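Local coordinates for protein NADH kinase POS5, mitochondrial (Saccharomyces cerevisiae, PDB 3AFO) that phosphorylates NADH, and less readily NAD(+), with ATP in mitochondria, supplying the reductant NADPH and protecting the cell against oxidants, at residues A[209-214]-A[291-296]; A[214-217]-A[222-225]. One frame throughout, in Å; residues are numbered along the deposited sequence. Where two conformers were deposited one is given.

Contacts 1 and 2 start from one piece of chain: Asn214 closes the 209-214 segment and opens 214-217, both leading along strand 213-219. Their centres lie about 17 Å apart; they share Asn214 and the same sheet, with no other touch between them. Contact 1 is the one that meets the dinucleotide, for Leu212 packs on the nicotinamide of an NADH whose hydrogen bonds come largely from the second subunit. Contact 2, farther along the strand, is a bulged hairpin pairing that abuts a third subunit; the side chain of Leu215 is still about 11 Å from a bound NADH. One strand thus runs from a ligand pocket shared between subunits to a different subunit interface.

Contact 1: residues A[209-214]-A[291-296]; sequences SPHLTN and NQKPVN. With NAI (1,4-dihydronicotinamide adenine dinucleotide), chain F.
Lys293 lays its aliphatic chain across the imidazole of His211, a worked example of a long cationic side chain serving as an apolar cover. The lysine stands in the loop between strands 282-286 and 299-303, the histidine just before strand 213-219. Lys293 CB begins over the ring face, 4.0 Å from the centroid of the His211 ring and 27° off the normal, a CH-pi contact displaced toward the rim. CG follows, still near CD2 and CG of the ring. A bend at chi2 (141°) then carries CD down to 3.4 Å from His211 CD2, the closest touch between the segments. CE moves on to His211 CB, and at the tip NZ sends a weak hydrogen bond of 3.5 Å to Leu212 O. The two side chains slide past one another in opposite directions.

On the other face of the imidazole lies Pro210 CG, which leaves the ring sandwiched between proline and lysine carbons. Just before it in sequence the chain turns: His211 N donates to Ser209 OG at 3.3 Å, forming an ST turn. Leu212 faces away from the lysine, and its CD1 rests 3.7 Å from NAI C3N while CD2 approaches the carboxamide carbon. The NADH is hydrogen-bonded by Asp124 and Asp201 of the second subunit, so the leucine contributes an apolar wall to a pocket that subunits share. With carbon contacts dominating and only a weak bond from NZ to Leu212 O across this contact, Lys293 meets the 209-214 segment chiefly through its methylenes.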
loop_
_atom_site.group_PDB
_atom_site.type_symbol
_atom_site.label_atom_id
_atom_site.label_comp_id
_atom_site.label_asym_id
_atom_site.label_seq_id
_atom_site.Cartn_x
_atom_site.Cartn_y
_atom_site.Cartn_z
ATOM N N SER A 209 -15.154 17.847 -11.278
ATOM C CA SER A 209 -14.041 18.749 -11.513
ATOM C C SER A 209 -12.769 17.965 -11.877
ATOM O O SER A 209 -12.496 16.923 -11.273
ATOM C CB SER A 209 -13.815 19.612 -10.274
ATOM O OG SER A 209 -12.595 20.308 -10.353
ATOM N N PRO A 210 -12.002 18.456 -12.873
ATOM C CA PRO A 210 -10.762 17.786 -13.280
ATOM C C PRO A 210 -9.583 18.125 -12.370
ATOM O O PRO A 210 -8.522 17.494 -12.475
ATOM C CB PRO A 210 -10.508 18.327 -14.691
ATOM C CG PRO A 210 -11.200 19.637 -14.742
ATOM C CD PRO A 210 -12.367 19.557 -13.791
ATOM N N HIS A 211 -9.774 19.117 -11.502
ATOM C CA HIS A 211 -8.714 19.584 -10.613
ATOM C C HIS A 211 -8.824 18.939 -9.244
ATOM O O HIS A 211 -9.912 18.550 -8.802
ATOM C CB HIS A 211 -8.757 21.103 -10.465
ATOM C CG HIS A 211 -9.018 21.822 -11.750
ATOM N ND1 HIS A 211 -8.096 21.874 -12.775
ATOM C CD2 HIS A 211 -10.101 22.509 -12.182
ATOM C CE1 HIS A 211 -8.598 22.567 -13.781
ATOM N NE2 HIS A 211 -9.812 22.968 -13.445
ATOM N N LEU A 212 -7.686 18.842 -8.575
ATOM C CA LEU A 212 -7.615 18.184 -7.287
ATOM C C LEU A 212 -8.186 19.107 -6.220
ATOM O O LEU A 212 -8.095 20.331 -6.343
ATOM C CB LEU A 212 -6.161 17.802 -6.967
ATOM C CG LEU A 212 -5.582 16.600 -7.731
ATOM C CD1 LEU A 212 -5.339 16.872 -9.226
ATOM C CD2 LEU A 212 -4.297 16.155 -7.110
ATOM N N THR A 213 -8.784 18.506 -5.193
ATOM C CA THR A 213 -9.260 19.237 -4.023
ATOM C C THR A 213 -8.048 19.638 -3.193
ATOM O O THR A 213 -7.026 18.960 -3.227
ATOM C CB THR A 213 -10.189 18.363 -3.135
ATOM O OG1 THR A 213 -9.429 17.304 -2.536
ATOM C CG2 THR A 213 -11.325 17.744 -3.949
ATOM N N ASN A 214 -8.151 20.750 -2.474
ATOM C CA ASN A 214 -7.123 21.166 -1.536
ATOM C C ASN A 214 -7.814 21.324 -0.200
ATOM O O ASN A 214 -8.641 22.227 -0.043
ATOM C CB ASN A 214 -6.497 22.493 -1.969
ATOM C CG ASN A 214 -5.827 22.408 -3.338
ATOM O OD1 ASN A 214 -4.708 21.899 -3.470
ATOM N ND2 ASN A 214 -6.510 22.910 -4.360
ATOM N N ASN A 291 -3.967 31.703 -6.679
ATOM C CA ASN A 291 -4.336 31.981 -8.073
ATOM C C ASN A 291 -4.562 30.685 -8.861
ATOM O O ASN A 291 -3.640 29.890 -9.081
ATOM C CB ASN A 291 -3.330 32.930 -8.744
ATOM C CG ASN A 291 -3.407 34.351 -8.185
ATOM O OD1 ASN A 291 -4.391 35.064 -8.405
ATOM N ND2 ASN A 291 -2.370 34.763 -7.455
ATOM N N GLN A 292 -5.806 30.475 -9.277
ATOM C CA GLN A 292 -6.262 29.124 -9.573
ATOM C C GLN A 292 -7.385 29.011 -10.611
ATOM O O GLN A 292 -7.706 29.966 -11.331
ATOM C CB GLN A 292 -6.696 28.448 -8.254
ATOM C CG GLN A 292 -7.975 29.020 -7.586
ATOM C CD GLN A 292 -7.814 30.443 -7.044
ATOM O OE1 GLN A 292 -8.463 31.381 -7.521
ATOM N NE2 GLN A 292 -6.946 30.606 -6.047
ATOM N N LYS A 293 -7.939 27.801 -10.672
ATOM C CA LYS A 293 -9.197 27.464 -11.342
ATOM C C LYS A 293 -10.391 28.223 -10.726
ATOM O O LYS A 293 -10.191 29.174 -9.963
ATOM C CB LYS A 293 -9.420 25.950 -11.190
ATOM C CG LYS A 293 -9.073 25.423 -9.791
ATOM C CD LYS A 293 -10.042 24.365 -9.296
ATOM C CE LYS A 293 -9.787 24.057 -7.825
ATOM N NZ LYS A 293 -10.336 22.733 -7.417
ATOM N N PRO A 294 -11.640 27.827 -11.083
ATOM C CA PRO A 294 -12.823 28.214 -10.296
ATOM C C PRO A 294 -12.694 27.931 -8.789
ATOM O O PRO A 294 -11.937 27.042 -8.381
ATOM C CB PRO A 294 -13.930 27.335 -10.888
ATOM C CG PRO A 294 -13.528 27.134 -12.325
ATOM C CD PRO A 294 -12.025 27.330 -12.421
ATOM N N VAL A 295 -13.433 28.683 -7.979
ATOM C CA VAL A 295 -13.450 28.480 -6.525
ATOM C C VAL A 295 -14.794 27.910 -6.045
ATOM O O VAL A 295 -14.970 27.600 -4.866
ATOM C CB VAL A 295 -13.080 29.780 -5.750
ATOM C CG1 VAL A 295 -11.577 30.042 -5.835
ATOM C CG2 VAL A 295 -13.883 30.983 -6.264
ATOM N N ASN A 296 -15.734 27.765 -6.975
ATOM C CA ASN A 296 -17.050 27.207 -6.661
ATOM C C ASN A 296 -17.201 25.773 -7.156
ATOM O O ASN A 296 -16.591 25.394 -8.159
ATOM C CB ASN A 296 -18.166 28.094 -7.228
ATOM C CG ASN A 296 -18.574 29.215 -6.271
ATOM O OD1 ASN A 296 -19.763 29.493 -6.100
ATOM N ND2 ASN A 296 -17.589 29.857 -5.638
HETATM P PA NAI F . -3.134 19.672 -12.696
HETATM O O1A NAI F . -2.562 21.006 -12.354
HETATM O O2A NAI F . -4.699 19.517 -12.369
HETATM O O5B NAI F . -2.629 18.505 -11.811
HETATM C C5B NAI F . -1.402 18.008 -12.019
HETATM C C4B NAI F . -0.731 17.825 -10.702
HETATM O O4B NAI F . 0.021 16.655 -11.026
HETATM C C3B NAI F . 0.245 18.992 -10.618
HETATM O O3B NAI F . 0.774 19.040 -9.289
HETATM C C2B NAI F . 1.300 18.549 -11.629
HETATM O O2B NAI F . 2.570 19.158 -11.396
HETATM C C1B NAI F . 1.383 17.060 -11.306
HETATM N N9A NAI F . 1.852 16.241 -12.444
HETATM C C8A NAI F . 1.386 16.275 -13.704
HETATM N N7A NAI F . 2.071 15.404 -14.443
HETATM C C5A NAI F . 2.967 14.811 -13.647
HETATM C C6A NAI F . 3.926 13.829 -13.838
HETATM N N6A NAI F . 4.114 13.247 -15.038
HETATM N N1A NAI F . 4.676 13.460 -12.785
HETATM C C2A NAI F . 4.514 14.000 -11.584
HETATM N N3A NAI F . 3.607 14.934 -11.362
HETATM C C4A NAI F . 2.821 15.349 -12.374
HETATM O O3 NAI F . -3.066 19.303 -14.311
HETATM P PN NAI F . -1.748 19.195 -15.216
HETATM O O1N NAI F . -0.616 19.891 -14.558
HETATM O O2N NAI F . -2.187 19.576 -16.574
HETATM O O5D NAI F . -1.434 17.596 -15.199
HETATM C C5D NAI F . -2.442 16.658 -15.639
HETATM C C4D NAI F . -2.365 15.387 -14.782
HETATM O O4D NAI F . -3.075 15.621 -13.559
HETATM C C3D NAI F . -3.127 14.197 -15.365
HETATM O O3D NAI F . -2.347 13.574 -16.393
HETATM C C2D NAI F . -3.236 13.282 -14.130
HETATM O O2D NAI F . -2.131 12.354 -14.082
HETATM C C1D NAI F . -3.121 14.290 -12.953
HETATM N N1N NAI F . -4.284 14.046 -12.068
HETATM C C2N NAI F . -4.022 13.544 -10.783
HETATM C C3N NAI F . -5.055 13.267 -9.900
HETATM C C7N NAI F . -4.688 12.724 -8.505
HETATM O O7N NAI F . -5.539 12.447 -7.655
HETATM N N7N NAI F . -3.387 12.557 -8.328
HETATM C C4N NAI F . -6.385 13.477 -10.296
HETATM C C5N NAI F . -6.662 13.975 -11.587
HETATM C C6N NAI F . -5.622 14.259 -12.472
#

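Contact 2: residues A[214-217]-A[222-225]; sequences NLDI and EFLT
A classic beta bulge marks the hairpin of strands 213-219 and 222-228, where Leu224 and Thr225 together face Ile217. Ile217 N donates to Thr225 O at 2.9 Å. In return Ile217 O draws two amides: Leu224 N at 2.8 Å and Thr225 N through a weak bond of 3.4 Å. One carbonyl thus takes up both amides of the bulge. Leu224, with its psi of -61°, supplies the break from extended backbone that inserts the extra residue, and the N-to-C directions of the two short segments differ by 138°, antiparallel but well twisted.

Ile217 and Thr225 form the antiparallel hydrogen-bonded pair, and their side chains lie side by side on the same face of the sheet, CD1 of the isoleucine meeting CG2 of the threonine at 4.1 Å. Ile217 CG2, anti to the backbone N, reaches Leu224 CD2 at 3.9 Å; Met261 of strand 258-266 packs against both Ile217 and Leu224. The hairpin belongs to the C-terminal domain of the NAD kinase family, and strand 282-286 flanks its first strand. Phe223 carries its ring back over the bulge, placing one face above Thr225 N, while Asp216 OD1 sits at the ring edge, 3.9 Å from Phe223 CE1, with carboxylate and ring planes 56° apart. Outward, Glu222 makes a salt bridge to Arg366 of the third subunit, and Thr225 OG1 a hydrogen bond to Asn375 of that same subunit.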
loop_
_atom_site.group_PDB
_atom_site.type_symbol
_atom_site.label_atom_id
_atom_site.label_comp_id
_atom_site.label_asym_id
_atom_site.label_seq_id
_atom_site.Cartn_x
_atom_site.Cartn_y
_atom_site.Cartn_z
ATOM N N ASN A 214 -8.151 20.750 -2.474
ATOM C CA ASN A 214 -7.123 21.166 -1.536
ATOM C C ASN A 214 -7.814 21.324 -0.200
ATOM O O ASN A 214 -8.641 22.227 -0.043
ATOM C CB ASN A 214 -6.497 22.493 -1.969
ATOM C CG ASN A 214 -5.827 22.408 -3.338
ATOM O OD1 ASN A 214 -4.708 21.899 -3.470
ATOM N ND2 ASN A 214 -6.510 22.910 -4.360
ATOM N N LEU A 215 -7.503 20.438 0.748
ATOM C CA LEU A 215 -8.243 20.345 2.007
ATOM C C LEU A 215 -7.345 20.494 3.225
ATOM O O LEU A 215 -6.316 19.813 3.339
ATOM C CB LEU A 215 -8.963 19.000 2.108
ATOM C CG LEU A 215 -9.765 18.491 0.919
ATOM C CD1 LEU A 215 -10.252 17.086 1.259
ATOM C CD2 LEU A 215 -10.944 19.415 0.595
ATOM N N ASP A 216 -7.749 21.378 4.130
ATOM C CA ASP A 216 -7.019 21.604 5.371
ATOM C C ASP A 216 -7.728 20.900 6.503
ATOM O O ASP A 216 -8.907 21.171 6.787
ATOM C CB ASP A 216 -6.884 23.105 5.649
ATOM C CG ASP A 216 -6.057 23.814 4.585
ATOM O OD1 ASP A 216 -4.933 23.354 4.301
ATOM O OD2 ASP A 216 -6.541 24.813 4.019
ATOM N N ILE A 217 -6.994 19.995 7.147
ATOM C CA ILE A 217 -7.554 19.092 8.136
ATOM C C ILE A 217 -7.062 19.463 9.529
ATOM O O ILE A 217 -5.852 19.629 9.749
ATOM C CB ILE A 217 -7.169 17.615 7.820
ATOM C CG1 ILE A 217 -7.703 17.209 6.439
ATOM C CG2 ILE A 217 -7.701 16.688 8.907
ATOM C CD1 ILE A 217 -7.108 15.927 5.874
ATOM N N GLU A 222 -6.169 21.470 16.322
ATOM C CA GLU A 222 -4.790 21.576 15.861
ATOM C C GLU A 222 -4.720 21.231 14.379
ATOM O O GLU A 222 -5.380 20.302 13.926
ATOM C CB GLU A 222 -3.872 20.645 16.658
ATOM C CG GLU A 222 -2.497 20.454 16.021
ATOM C CD GLU A 222 -1.392 20.232 17.030
ATOM O OE1 GLU A 222 -1.293 19.114 17.573
ATOM O OE2 GLU A 222 -0.609 21.171 17.273
ATOM N N PHE A 223 -3.926 21.993 13.636
ATOM C CA PHE A 223 -3.742 21.753 12.223
ATOM C C PHE A 223 -2.959 20.454 12.036
ATOM O O PHE A 223 -1.882 20.280 12.620
ATOM C CB PHE A 223 -3.012 22.926 11.577
ATOM C CG PHE A 223 -2.726 22.722 10.133
ATOM C CD1 PHE A 223 -3.760 22.741 9.193
ATOM C CD2 PHE A 223 -1.422 22.493 9.700
ATOM C CE1 PHE A 223 -3.490 22.556 7.842
ATOM C CE2 PHE A 223 -1.153 22.312 8.350
ATOM C CZ PHE A 223 -2.183 22.348 7.431
ATOM N N LEU A 224 -3.533 19.532 11.264
ATOM C CA LEU A 224 -2.876 18.256 10.975
ATOM C C LEU A 224 -2.088 18.358 9.690
ATOM O O LEU A 224 -0.878 18.190 9.682
ATOM C CB LEU A 224 -3.877 17.088 10.878
ATOM C CG LEU A 224 -3.311 15.773 10.312
ATOM C CD1 LEU A 224 -2.393 15.064 11.320
ATOM C CD2 LEU A 224 -4.415 14.857 9.853
ATOM N N THR A 225 -2.785 18.633 8.590
ATOM C CA THR A 225 -2.135 18.621 7.305
ATOM C C THR A 225 -3.036 19.249 6.253
ATOM O O THR A 225 -4.260 19.306 6.425
ATOM C CB THR A 225 -1.780 17.143 6.886
ATOM O OG1 THR A 225 -0.796 17.161 5.851
ATOM C CG2 THR A 225 -3.027 16.371 6.432
#